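Local coordinates for CaaX farnesyltransferase beta subunit Ram1 (Aspergillus fumigatus, PDB 4L9P), which probably catalyses, together with its alpha subunit, farnesyl transfer to the cysteine of C-terminal CaaX motifs, using a zinc ion and contributing the peptide-binding site, at residues B[470-474]-B[485-490]. Numbering follows the deposited sequence.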
loop_
_atom_site.group_PDB
_atom_site.type_symbol
_atom_site.label_atom_id
_atom_site.label_comp_id
_atom_site.label_asym_id
_atom_site.label_seq_id
_atom_site.Cartn_x
_atom_site.Cartn_y
_atom_site.Cartn_z
ATOM N N ASP B 470 19.129 -0.940 16.317
ATOM C CA ASP B 470 19.497 -1.355 17.696
ATOM C C ASP B 470 18.305 -2.131 18.226
ATOM O O ASP B 470 17.148 -1.842 17.864
ATOM C CB ASP B 470 19.668 -0.158 18.703
ATOM C CG ASP B 470 20.713 0.924 18.276
ATOM O OD1 ASP B 470 20.654 2.057 18.783
ATOM O OD2 ASP B 470 21.542 0.679 17.455
ATOM N N PRO B 471 18.499 -3.120 19.093
ATOM C CA PRO B 471 17.317 -3.801 19.627
ATOM C C PRO B 471 16.509 -2.905 20.543
ATOM O O PRO B 471 17.073 -2.149 21.335
ATOM C CB PRO B 471 17.868 -5.039 20.389
ATOM C CG PRO B 471 19.236 -4.817 20.470
ATOM C CD PRO B 471 19.747 -3.743 19.556
ATOM N N ASN B 472 15.199 -3.022 20.468
ATOM C CA ASN B 472 14.348 -2.391 21.472
ATOM C C ASN B 472 13.814 -3.534 22.325
ATOM O O ASN B 472 12.912 -4.273 21.941
ATOM C CB ASN B 472 13.233 -1.609 20.799
ATOM C CG ASN B 472 12.636 -0.638 21.734
ATOM O OD1 ASN B 472 12.853 -0.755 22.921
ATOM N ND2 ASN B 472 11.907 0.332 21.229
ATOM N N PHE B 473 14.460 -3.715 23.469
ATOM C CA PHE B 473 14.313 -4.921 24.243
ATOM C C PHE B 473 12.946 -5.076 24.887
ATOM O O PHE B 473 12.303 -4.098 25.268
ATOM C CB PHE B 473 15.392 -4.964 25.369
ATOM C CG PHE B 473 16.770 -5.275 24.872
ATOM C CD1 PHE B 473 17.011 -6.421 24.107
ATOM C CD2 PHE B 473 17.836 -4.408 25.153
ATOM C CE1 PHE B 473 18.313 -6.772 23.672
ATOM C CE2 PHE B 473 19.133 -4.741 24.716
ATOM C CZ PHE B 473 19.350 -5.929 23.960
ATOM N N ALA B 474 12.549 -6.315 25.101
ATOM C CA ALA B 474 11.278 -6.625 25.785
ATOM C C ALA B 474 11.212 -5.866 27.113
ATOM O O ALA B 474 12.221 -5.798 27.851
ATOM C CB ALA B 474 11.165 -8.124 26.028
ATOM N N PHE B 485 6.171 -8.329 23.467
ATOM C CA PHE B 485 6.698 -9.646 23.040
ATOM C C PHE B 485 7.732 -10.107 24.114
ATOM O O PHE B 485 8.216 -9.297 24.900
ATOM C CB PHE B 485 7.395 -9.470 21.668
ATOM C CG PHE B 485 8.385 -8.351 21.655
ATOM C CD1 PHE B 485 9.717 -8.569 22.039
ATOM C CD2 PHE B 485 7.994 -7.063 21.284
ATOM C CE1 PHE B 485 10.635 -7.496 22.125
ATOM C CE2 PHE B 485 8.901 -5.978 21.367
ATOM C CZ PHE B 485 10.230 -6.213 21.779
ATOM N N THR B 486 8.078 -11.367 24.043
ATOM C CA THR B 486 9.235 -11.826 24.873
ATOM C C THR B 486 10.487 -11.829 23.989
ATOM O O THR B 486 10.417 -11.810 22.728
ATOM C CB THR B 486 9.038 -13.264 25.370
ATOM O OG1 THR B 486 9.210 -14.181 24.270
ATOM C CG2 THR B 486 7.705 -13.445 26.097
ATOM N N GLU B 487 11.678 -11.894 24.601
ATOM C CA GLU B 487 12.876 -12.021 23.763
ATOM C C GLU B 487 12.928 -13.329 23.008
ATOM O O GLU B 487 13.516 -13.387 21.947
ATOM C CB GLU B 487 14.138 -11.811 24.619
ATOM C CG GLU B 487 14.247 -10.308 25.002
ATOM C CD GLU B 487 14.510 -9.473 23.768
ATOM O OE1 GLU B 487 15.178 -9.993 22.831
ATOM O OE2 GLU B 487 14.036 -8.306 23.731
ATOM N N ASN B 488 12.251 -14.364 23.516
ATOM C CA ASN B 488 12.108 -15.601 22.772
ATOM C C ASN B 488 11.349 -15.395 21.443
ATOM O O ASN B 488 11.487 -16.221 20.538
ATOM C CB ASN B 488 11.368 -16.646 23.583
ATOM C CG ASN B 488 12.292 -17.555 24.387
ATOM O OD1 ASN B 488 13.493 -17.313 24.519
ATOM N ND2 ASN B 488 11.702 -18.629 24.876
ATOM N N ASP B 489 10.567 -14.321 21.340
ATOM C CA ASP B 489 9.804 -14.013 20.084
ATOM C C ASP B 489 10.658 -13.138 19.137
ATOM O O ASP B 489 10.114 -12.660 18.126
ATOM C CB ASP B 489 8.550 -13.202 20.460
ATOM C CG ASP B 489 7.590 -13.947 21.361
ATOM O OD1 ASP B 489 7.511 -15.222 21.314
ATOM O OD2 ASP B 489 6.878 -13.247 22.123
ATOM N N ARG B 490 11.912 -12.787 19.478
ATOM C CA ARG B 490 12.682 -11.847 18.647
ATOM C C ARG B 490 13.004 -12.381 17.263
ATOM O O ARG B 490 13.462 -13.500 17.080
ATOM C CB ARG B 490 13.991 -11.444 19.387
ATOM C CG ARG B 490 14.812 -10.450 18.530
ATOM C CD ARG B 490 15.964 -9.807 19.301
ATOM N NE ARG B 490 15.441 -8.939 20.366
ATOM C CZ ARG B 490 14.974 -7.700 20.154
ATOM N NH1 ARG B 490 15.092 -7.155 18.929
ATOM N NH2 ARG B 490 14.416 -6.990 21.144
#
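Ala474 N donates to Glu487 OE2 over 2.8 Å, a nearly straight bond (163°) that uses the oxygen's anti lone pair, the one turned away from OE1. The syn lone pair of OE2 is taken by Arg490 NH2 at 2.9 Å, while Arg490 NE reaches Glu487 OE1 at 2.7 Å. Glutamate suits its place by spreading two oxygens over three donors, arginine because the NE side of its guanidinium matches a coplanar carboxylate; the paired bonds fix the rotation of both groups, and the positive charge probably keeps Glu487 ionised. The Arg490 chain runs extended as far as CD, and the bend at chi3 (-66°) helps bring the guanidinium side-on to the acid. A weak hydrogen bond (3.2 Å) runs from Arg490 NH2 to Asn472 O, and Pro471 lays its apolar CB over one guanidinium face. Asn472 O meets the edge of the Phe485 ring near CZ, where aromatic C-H groups suit a carbonyl oxygen. Ala474 CB lies 4.0 Å from Phe485 CE1, its small methyl fitting beside the ring. Phe473 brings CD1 at its ring edge to Glu487 OE2, ring and carboxylate planes 72° apart. The contact closes a loop leaving strand 468-471, which forms a small two-stranded antiparallel sheet with 446-449 in the alpha-alpha toroid fold, away from the zinc site. Behind Glu487, Asp489 OD2 braces the 3-10 turn 487-489, accepting from Thr486 N at 2.9 Å. Further out, Arg490 NH1 hydrogen-bonds Gln445 O, its guanidinium forms a cation-pi contact with Tyr446, and the buried Phe485 packs on Arg403 and Thr407 of helix 403-413.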